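Local coordinates for beta-xylanase (Roseburia intestinalis L1-82, PDB 6SGF), which probably hydrolyses internal beta-1,4-xylosidic bonds in xylans as a whole enzyme, this chain being its low-affinity xylan-binding module, CBM86, at residues K7-D12 / W43-S48; A56-V61 / E93-P98; W30-A35 / A119-V124. All blocks are in the same frame, centred on the assembly; numbering follows the deposited sequence.

How the interactions relate
All three contacts belong to a beta sandwich but join its parts differently. Interactions 2 and 3 are antiparallel strand pairings within one sheet, both involving neighbours of strand 119-130: interaction 3 pairs strand 29-34 with it, and interaction 2 pairs another neighbour, strand 54-62, with strand 93-96. They meet through a probable hydrogen bond from Val124 N to Gln60 O, 2.8 Å. Interaction 1 has no backbone bonds between its segments; it bridges the two sheets near the sandwich rim, so aromatic packing and a salt bridge do the work. Interaction 3 is buried, while interactions 1 and 2 are partly buried and both reach the second subunit. Centres of interactions 1 and 2 lie about 13 Å apart.

Interaction 1: residues K7-D12 / W43-S48; sequences KVFTAD and WTLPES
Phe9 and Leu45 stand across from each other with their CA atoms 8.1 Å apart, too far for backbone pairing, and the gap widens to 10.2 Å between the CA atoms of Lys7 and Glu47, so side chains alone make this contact. Phe9 is the centre of it. Pro46 sets its CD over one face of the phenyl, 3.9 Å from the ring centroid and only 10° off the ring normal, the geometry of a CH-pi contact. Leu45 adds a methyl, with CD2 at 4.1 Å from Phe9 CD2.

The carboxylate of Glu47 approaches the far end of the same ring, OE1 coming within 3.5 Å of Phe9 CE1. Its plane is turned 76° from that of the ring, and OE2 lies at the ring edge, in plane. A chi1 of 68° tucks CG of Glu47 over its own backbone, and the chain bends again at the next bond to bring the carboxylate here. Lys7, bent along most of its length, curls back so that NZ donates to Glu47 OE2 at 2.9 Å, nearly along the C-O axis, in a salt bridge.

Leu14 touches both Phe9 and Leu45, while Phe9 bonds through its backbone to Val126, which ties this strand to strand 119-130. The in-plane approach of OE2 to the ring edge would be mildly favourable, the C-H edge being slightly positive; its firm partner is Lys7 NZ. The contact therefore joins the sheets by apolar packing at Phe9, with an ion pair at the partly exposed margin.

Interaction 2: residues A56-V61 / E93-P98; sequences AVTFQV and EYTINP
Val57 and Ile96 exchange both of their backbone hydrogen bonds, N to O at 2.8 Å each way, and Phe59 and Tyr94 do the same, with Phe59 N 2.9 Å from Tyr94 O. The N-H...O angles of 157° to 172° mark a regular antiparallel pairing. Between these pairs lies the non-hydrogen-bonded pair Thr58 and Thr95, whose hydroxyls hydrogen-bond to each other, OG1 to OG1 at 3.0 Å. Each OG1 is anti to its own carbonyl carbon, which brings the two hydroxyls together on this face.

On the opposite face, methyls and rings mesh. Ile96 CD1 rests 3.9 Å from Phe59 CE1, and Val61 CG2 meets the edge of the Tyr94 ring at CE2, 3.9 Å away. The phenol group of Tyr94 is held farther out by Gln64 and by the backbone N of Gln91. Gln60 and Glu93 run side by side on the threonine face, where Gln60 OE1 is bonded to Ser125.

The face of Val57, Phe59, Tyr94 and Ile96 forms part of the sandwich core: it lies against strand 68-73 of the other sheet, where Leu70 touches Phe59, Tyr94 and Ile96. Strand 54-62 is bordered along its other side by strand 119-130, leaving strand 93-96 beyond it in the sheet.

Interaction 3: residues W30-A35 / A119-V124; sequences WKLSFA and ATVSLV
Residues 30-34 and 119-124 form an antiparallel strand pair inside one sheet of the sandwich, with axes approaching to 4.7 Å at an angle of 157°. Two pairs carry bonds in both directions. Leu32 N reaches Val121 O at 2.8 Å, whereas the return bond from Val121 N to Leu32 O is longer, 3.2 Å, and comes in tilted 31° from the carbonyl plane. Trp30 and Leu123 also bond both ways, with Leu123 N 2.8 Å from Trp30 O. Farther along, Phe34 N donates to Ala119 O, and a water joins the same two residues, donating to Phe34 O at 2.6 Å and accepting from Ala119 N.

The buried face gathers Leu32, Phe34, Val121 and Leu123. Val121 CG1, set by a chi1 of 66°, fits between two neighbours: it lies 4.0 Å from Leu32 CD1 and, in the plane of the Phe34 ring, 3.8 Å from its edge atom CE1. Were Phe34 an alanine, the Val121 methyl would probably lose its aromatic neighbour and a gap is likely to open beside Ala21 and Ile111, which the ring also touches. Trp30 touches Leu123 through CB alone, while its indole extends to Leu14, whose O accepts from NE1.

Leu32 and Leu123 both touch Trp43, on strand 40-50 of the other sheet. Twisted antiparallel strands turn apolar side chains toward a facing sheet here, as in beta sandwiches generally, the fold of this carbohydrate-binding module; that facing sheet includes Gln40, Lys71, Tyr86 and Met110 of the glycan pocket.

Interaction 1: residues K7-D12 / W43-S48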
loop_
_atom_site.group_PDB
_atom_site.type_symbol
_atom_site.label_atom_id
_atom_site.label_comp_id
_atom_site.label_asym_id
_atom_site.label_seq_id
_atom_site.Cartn_x
_atom_site.Cartn_y
_atom_site.Cartn_z
ATOM N N LYS B 7 -1.970 -11.499 -0.369
ATOM C CA LYS B 7 -1.922 -10.886 0.941
ATOM C C LYS B 7 -1.010 -9.661 0.855
ATOM O O LYS B 7 0.184 -9.793 0.567
ATOM C CB LYS B 7 -1.412 -11.892 1.968
ATOM C CG LYS B 7 -2.397 -13.014 2.378
ATOM C CD LYS B 7 -3.841 -12.522 2.617
ATOM C CE LYS B 7 -3.949 -11.150 3.351
ATOM N NZ LYS B 7 -4.022 -11.176 4.837
ATOM N N VAL B 8 -1.570 -8.471 1.041
ATOM C CA VAL B 8 -0.830 -7.225 0.843
ATOM C C VAL B 8 -0.689 -6.537 2.183
ATOM O O VAL B 8 -1.685 -6.323 2.872
ATOM C CB VAL B 8 -1.540 -6.283 -0.148
ATOM C CG1 VAL B 8 -0.793 -4.961 -0.240
ATOM C CG2 VAL B 8 -1.690 -6.890 -1.519
ATOM N N PHE B 9 0.523 -6.149 2.539
ATOM C CA PHE B 9 0.751 -5.368 3.747
ATOM C C PHE B 9 1.378 -4.037 3.379
ATOM O O PHE B 9 2.522 -3.997 2.897
ATOM C CB PHE B 9 1.643 -6.134 4.722
ATOM C CG PHE B 9 1.172 -7.516 5.000
ATOM C CD1 PHE B 9 -0.032 -7.731 5.641
ATOM C CD2 PHE B 9 1.916 -8.605 4.594
ATOM C CE1 PHE B 9 -0.485 -9.025 5.894
ATOM C CE2 PHE B 9 1.476 -9.905 4.840
ATOM C CZ PHE B 9 0.267 -10.109 5.499
ATOM N N THR B 10 0.669 -2.948 3.670
ATOM C CA THR B 10 1.267 -1.633 3.525
ATOM C C THR B 10 2.242 -1.390 4.688
ATOM O O THR B 10 2.271 -2.137 5.670
ATOM C CB THR B 10 0.201 -0.542 3.459
ATOM O OG1 THR B 10 -0.626 -0.556 4.620
ATOM C CG2 THR B 10 -0.706 -0.728 2.218
ATOM N N ALA B 11 3.084 -0.353 4.534
ATOM C CA ALA B 11 4.155 -0.079 5.487
ATOM C C ALA B 11 3.643 0.026 6.921
ATOM O O ALA B 11 4.258 -0.517 7.846
ATOM C CB ALA B 11 4.907 1.193 5.103
ATOM N N ASP B 12 2.508 0.697 7.131
ATOM C CA ASP B 12 2.058 0.859 8.509
ATOM C C ASP B 12 1.628 -0.446 9.162
ATOM O O ASP B 12 1.436 -0.467 10.383
ATOM C CB ASP B 12 0.922 1.889 8.603
ATOM C CG ASP B 12 -0.408 1.384 8.096
ATOM O OD1 ASP B 12 -0.448 0.590 7.134
ATOM O OD2 ASP B 12 -1.439 1.854 8.629
ATOM N N TRP B 43 11.502 -6.611 9.073
ATOM C CA TRP B 43 10.143 -6.393 9.543
ATOM C C TRP B 43 9.409 -7.718 9.753
ATOM O O TRP B 43 9.457 -8.603 8.894
ATOM C CB TRP B 43 9.319 -5.579 8.554
ATOM C CG TRP B 43 9.696 -4.183 8.275
ATOM C CD1 TRP B 43 9.207 -3.060 8.879
ATOM C CD2 TRP B 43 10.584 -3.744 7.254
ATOM N NE1 TRP B 43 9.775 -1.932 8.305
ATOM C CE2 TRP B 43 10.612 -2.331 7.300
ATOM C CE3 TRP B 43 11.380 -4.410 6.311
ATOM C CZ2 TRP B 43 11.377 -1.582 6.432
ATOM C CZ3 TRP B 43 12.150 -3.662 5.457
ATOM C CH2 TRP B 43 12.141 -2.261 5.512
ATOM N N THR B 44 8.646 -7.803 10.842
ATOM C CA THR B 44 7.790 -8.942 11.106
ATOM C C THR B 44 6.455 -8.790 10.388
ATOM O O THR B 44 5.898 -7.690 10.297
ATOM C CB THR B 44 7.536 -9.088 12.616
ATOM O OG1 THR B 44 8.785 -9.076 13.331
ATOM C CG2 THR B 44 6.793 -10.419 12.890
ATOM N N LEU B 45 5.949 -9.903 9.877
ATOM C CA LEU B 45 4.644 -9.898 9.235
ATOM C C LEU B 45 3.548 -9.991 10.296
ATOM O O LEU B 45 3.755 -10.590 11.350
ATOM C CB LEU B 45 4.535 -11.059 8.264
ATOM C CG LEU B 45 5.515 -11.097 7.082
ATOM C CD1 LEU B 45 5.096 -12.300 6.232
ATOM C CD2 LEU B 45 5.493 -9.772 6.326
ATOM N N PRO B 46 2.378 -9.406 10.053
ATOM C CA PRO B 46 1.299 -9.529 11.055
ATOM C C PRO B 46 0.896 -10.977 11.328
ATOM O O PRO B 46 0.361 -11.270 12.404
ATOM C CB PRO B 46 0.146 -8.721 10.439
ATOM C CG PRO B 46 0.774 -7.851 9.426
ATOM C CD PRO B 46 1.977 -8.581 8.909
ATOM N N GLU B 47 1.141 -11.893 10.389
ATOM C CA GLU B 47 0.731 -13.297 10.474
ATOM C C GLU B 47 1.719 -14.060 9.633
ATOM O O GLU B 47 2.128 -13.537 8.611
ATOM C CB GLU B 47 -0.678 -13.416 9.903
ATOM C CG GLU B 47 -0.671 -13.139 8.364
ATOM C CD GLU B 47 -1.546 -11.944 8.014
ATOM O OE1 GLU B 47 -1.401 -10.916 8.732
ATOM O OE2 GLU B 47 -2.390 -12.043 7.097
ATOM N N SER B 48 2.199 -15.205 10.058
ATOM C CA SER B 48 3.098 -15.874 9.138
ATOM C C SER B 48 2.300 -16.636 8.097
ATOM O O SER B 48 1.097 -16.854 8.235
ATOM C CB SER B 48 4.156 -16.643 9.913
ATOM O OG SER B 48 3.617 -17.208 11.119
#

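Interaction 2: residues A56-V61 / E93-P98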
loop_
_atom_site.group_PDB
_atom_site.type_symbol
_atom_site.label_atom_id
_atom_site.label_comp_id
_atom_site.label_asym_id
_atom_site.label_seq_id
_atom_site.Cartn_x
_atom_site.Cartn_y
_atom_site.Cartn_z
ATOM N N ALA B 56 5.120 -15.761 -5.046
ATOM C CA ALA B 56 5.907 -14.569 -5.307
ATOM C C ALA B 56 5.734 -13.606 -4.146
ATOM O O ALA B 56 4.649 -13.516 -3.556
ATOM C CB ALA B 56 5.466 -13.904 -6.631
ATOM N N VAL B 57 6.813 -12.898 -3.827
ATOM C CA VAL B 57 6.791 -11.795 -2.871
ATOM C C VAL B 57 7.249 -10.537 -3.610
ATOM O O VAL B 57 8.373 -10.489 -4.120
ATOM C CB VAL B 57 7.695 -12.061 -1.654
ATOM C CG1 VAL B 57 7.561 -10.926 -0.653
ATOM C CG2 VAL B 57 7.347 -13.402 -0.960
ATOM N N THR B 58 6.405 -9.506 -3.637
ATOM C CA THR B 58 6.708 -8.290 -4.372
ATOM C C THR B 58 6.853 -7.115 -3.408
ATOM O O THR B 58 5.930 -6.809 -2.648
ATOM C CB THR B 58 5.633 -8.008 -5.418
ATOM O OG1 THR B 58 5.583 -9.106 -6.332
ATOM C CG2 THR B 58 5.972 -6.732 -6.195
ATOM N N PHE B 59 8.010 -6.475 -3.444
ATOM C CA PHE B 59 8.303 -5.304 -2.638
ATOM C C PHE B 59 8.071 -4.075 -3.502
ATOM O O PHE B 59 8.656 -3.965 -4.589
ATOM C CB PHE B 59 9.751 -5.281 -2.141
ATOM C CG PHE B 59 10.136 -6.434 -1.265
ATOM C CD1 PHE B 59 10.204 -7.732 -1.771
ATOM C CD2 PHE B 59 10.461 -6.217 0.045
ATOM C CE1 PHE B 59 10.602 -8.795 -0.970
ATOM C CE2 PHE B 59 10.875 -7.236 0.842
ATOM C CZ PHE B 59 10.940 -8.550 0.336
ATOM N N GLN B 60 7.246 -3.161 -3.023
ATOM C CA GLN B 60 7.050 -1.871 -3.665
ATOM C C GLN B 60 7.818 -0.803 -2.899
ATOM O O GLN B 60 7.657 -0.668 -1.675
ATOM C CB GLN B 60 5.566 -1.511 -3.731
ATOM C CG GLN B 60 5.277 -0.198 -4.464
ATOM C CD GLN B 60 3.771 0.093 -4.610
ATOM O OE1 GLN B 60 2.921 -0.542 -3.983
ATOM N NE2 GLN B 60 3.459 1.055 -5.431
ATOM N N VAL B 61 8.642 -0.047 -3.627
ATOM C CA VAL B 61 9.484 0.997 -3.063
ATOM C C VAL B 61 9.241 2.325 -3.777
ATOM O O VAL B 61 8.653 2.393 -4.862
ATOM C CB VAL B 61 10.976 0.623 -3.105
ATOM C CG1 VAL B 61 11.233 -0.653 -2.329
ATOM C CG2 VAL B 61 11.454 0.501 -4.511
ATOM N N GLU B 93 8.817 -1.822 -8.254
ATOM C CA GLU B 93 8.335 -3.100 -7.733
ATOM C C GLU B 93 9.322 -4.183 -8.125
ATOM O O GLU B 93 9.675 -4.308 -9.305
ATOM C CB GLU B 93 6.929 -3.411 -8.277
ATOM C CG GLU B 93 5.934 -2.381 -7.811
ATOM C CD GLU B 93 4.491 -2.825 -7.871
ATOM O OE1 GLU B 93 4.187 -3.793 -8.592
ATOM O OE2 GLU B 93 3.660 -2.188 -7.176
ATOM N N TYR B 94 9.742 -4.971 -7.142
ATOM C CA TYR B 94 10.675 -6.064 -7.358
ATOM C C TYR B 94 10.069 -7.349 -6.820
ATOM O O TYR B 94 9.504 -7.353 -5.732
ATOM C CB TYR B 94 12.000 -5.828 -6.636
ATOM C CG TYR B 94 12.727 -4.548 -7.012
ATOM C CD1 TYR B 94 13.541 -4.512 -8.125
ATOM C CD2 TYR B 94 12.624 -3.384 -6.236
ATOM C CE1 TYR B 94 14.217 -3.372 -8.478
ATOM C CE2 TYR B 94 13.290 -2.239 -6.599
ATOM C CZ TYR B 94 14.096 -2.250 -7.724
ATOM O OH TYR B 94 14.811 -1.153 -8.117
ATOM N N THR B 95 10.276 -8.462 -7.529
ATOM C CA THR B 95 9.660 -9.725 -7.149
ATOM C C THR B 95 10.723 -10.751 -6.796
ATOM O O THR B 95 11.719 -10.895 -7.513
ATOM C CB THR B 95 8.771 -10.255 -8.276
ATOM O OG1 THR B 95 7.641 -9.389 -8.428
ATOM C CG2 THR B 95 8.279 -11.636 -7.965
ATOM N N ILE B 96 10.530 -11.429 -5.663
ATOM C CA ILE B 96 11.327 -12.590 -5.288
ATOM C C ILE B 96 10.398 -13.796 -5.327
ATOM O O ILE B 96 9.298 -13.751 -4.766
ATOM C CB ILE B 96 11.941 -12.440 -3.887
ATOM C CG1 ILE B 96 13.015 -11.357 -3.873
ATOM C CG2 ILE B 96 12.555 -13.768 -3.433
ATOM C CD1 ILE B 96 13.471 -11.044 -2.460
ATOM N N ASN B 97 10.846 -14.888 -5.940
ATOM C CA ASN B 97 10.061 -16.113 -5.891
ATOM C C ASN B 97 10.709 -17.045 -4.866
ATOM O O ASN B 97 11.706 -17.704 -5.186
ATOM C CB ASN B 97 10.013 -16.761 -7.271
ATOM C CG ASN B 97 9.427 -15.821 -8.329
ATOM O OD1 ASN B 97 10.141 -15.213 -9.131
ATOM N ND2 ASN B 97 8.122 -15.667 -8.291
ATOM N N PRO B 98 10.207 -17.111 -3.638
ATOM C CA PRO B 98 10.922 -17.802 -2.558
ATOM C C PRO B 98 10.700 -19.308 -2.567
ATOM O O PRO B 98 9.746 -19.821 -3.137
ATOM C CB PRO B 98 10.282 -17.195 -1.301
ATOM C CG PRO B 98 8.851 -17.060 -1.722
ATOM C CD PRO B 98 8.893 -16.608 -3.169
#

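Interaction 3: residues W30-A35 / A119-V124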
loop_
_atom_site.group_PDB
_atom_site.type_symbol
_atom_site.label_atom_id
_atom_site.label_comp_id
_atom_site.label_asym_id
_atom_site.label_seq_id
_atom_site.Cartn_x
_atom_site.Cartn_y
_atom_site.Cartn_z
ATOM N N TRP B 30 7.764 3.449 5.128
ATOM C CA TRP B 30 8.956 3.263 5.943
ATOM C C TRP B 30 10.109 3.938 5.203
ATOM O O TRP B 30 10.526 3.458 4.145
ATOM C CB TRP B 30 9.230 1.778 6.174
ATOM C CG TRP B 30 8.520 1.176 7.351
ATOM C CD1 TRP B 30 7.536 0.229 7.322
ATOM C CD2 TRP B 30 8.731 1.496 8.730
ATOM N NE1 TRP B 30 7.133 -0.079 8.602
ATOM C CE2 TRP B 30 7.843 0.696 9.484
ATOM C CE3 TRP B 30 9.581 2.390 9.403
ATOM C CZ2 TRP B 30 7.783 0.757 10.881
ATOM C CZ3 TRP B 30 9.518 2.449 10.796
ATOM C CH2 TRP B 30 8.636 1.626 11.515
ATOM N N LYS B 31 10.618 5.054 5.752
ATOM C CA LYS B 31 11.687 5.833 5.141
ATOM C C LYS B 31 13.014 5.388 5.753
ATOM O O LYS B 31 13.186 5.424 6.973
ATOM C CB LYS B 31 11.458 7.339 5.323
ATOM C CG LYS B 31 10.120 7.817 4.708
ATOM C CD LYS B 31 10.097 9.241 4.239
ATOM C CE LYS B 31 8.754 9.548 3.569
ATOM N NZ LYS B 31 8.741 9.209 2.150
ATOM N N LEU B 32 13.924 4.911 4.911
ATOM C CA LEU B 32 15.141 4.288 5.389
ATOM C C LEU B 32 16.362 5.077 4.941
ATOM O O LEU B 32 16.387 5.651 3.838
ATOM C CB LEU B 32 15.263 2.843 4.880
ATOM C CG LEU B 32 14.015 1.971 4.961
ATOM C CD1 LEU B 32 14.317 0.631 4.277
ATOM C CD2 LEU B 32 13.525 1.785 6.373
ATOM N N SER B 33 17.376 5.083 5.812
ATOM C CA SER B 33 18.666 5.676 5.511
ATOM C C SER B 33 19.771 4.718 5.950
ATOM O O SER B 33 19.755 4.218 7.076
ATOM C CB SER B 33 18.835 7.033 6.209
ATOM O OG SER B 33 19.861 7.735 5.555
ATOM N N PHE B 34 20.744 4.507 5.076
ATOM C CA PHE B 34 21.790 3.525 5.334
ATOM C C PHE B 34 23.141 4.225 5.400
ATOM O O PHE B 34 23.512 4.964 4.483
ATOM C CB PHE B 34 21.864 2.466 4.253
ATOM C CG PHE B 34 20.566 1.811 3.932
ATOM C CD1 PHE B 34 19.778 2.315 2.905
ATOM C CD2 PHE B 34 20.176 0.672 4.587
ATOM C CE1 PHE B 34 18.580 1.708 2.577
ATOM C CE2 PHE B 34 18.990 0.033 4.252
ATOM C CZ PHE B 34 18.201 0.557 3.225
ATOM N N ALA B 35 23.878 3.986 6.467
ATOM C CA ALA B 35 25.161 4.633 6.652
ATOM C C ALA B 35 26.348 3.733 6.347
ATOM O O ALA B 35 27.413 4.242 5.977
ATOM C CB ALA B 35 25.258 5.119 8.102
ATOM N N ALA B 119 22.286 7.382 0.762
ATOM C CA ALA B 119 21.700 6.081 0.445
ATOM C C ALA B 119 20.377 5.966 1.188
ATOM O O ALA B 119 20.358 5.724 2.394
ATOM C CB ALA B 119 22.653 4.967 0.856
ATOM N N THR B 120 19.273 6.183 0.475
ATOM C CA THR B 120 17.952 6.197 1.081
ATOM C C THR B 120 16.972 5.498 0.142
ATOM O O THR B 120 17.189 5.420 -1.073
ATOM C CB THR B 120 17.478 7.640 1.398
ATOM O OG1 THR B 120 17.378 8.399 0.197
ATOM C CG2 THR B 120 18.445 8.371 2.319
ATOM N N VAL B 121 15.883 5.002 0.726
ATOM C CA VAL B 121 14.788 4.388 -0.026
ATOM C C VAL B 121 13.580 4.363 0.902
ATOM O O VAL B 121 13.716 4.416 2.126
ATOM C CB VAL B 121 15.151 2.966 -0.533
ATOM C CG1 VAL B 121 15.339 1.981 0.648
ATOM C CG2 VAL B 121 14.079 2.461 -1.478
ATOM N N SER B 122 12.385 4.313 0.321
ATOM C CA SER B 122 11.150 4.144 1.080
ATOM C C SER B 122 10.468 2.836 0.719
ATOM O O SER B 122 10.369 2.489 -0.462
ATOM C CB SER B 122 10.192 5.293 0.806
ATOM O OG SER B 122 10.793 6.500 1.177
ATOM N N LEU B 123 9.974 2.121 1.730
ATOM C CA LEU B 123 9.182 0.921 1.501
ATOM C C LEU B 123 7.713 1.300 1.551
ATOM O O LEU B 123 7.256 1.852 2.554
ATOM C CB LEU B 123 9.490 -0.170 2.532
ATOM C CG LEU B 123 8.592 -1.407 2.431
ATOM C CD1 LEU B 123 8.838 -2.227 1.191
ATOM C CD2 LEU B 123 8.704 -2.290 3.648
ATOM N N VAL B 124 6.979 0.955 0.493
ATOM C CA VAL B 124 5.551 1.231 0.349
ATOM C C VAL B 124 4.707 0.055 0.791
ATOM O O VAL B 124 3.746 0.210 1.551
ATOM C CB VAL B 124 5.246 1.596 -1.127
ATOM C CG1 VAL B 124 3.742 1.778 -1.358
ATOM C CG2 VAL B 124 6.083 2.802 -1.553
HETATM O O HOH W 1 23.958 7.284 3.296
#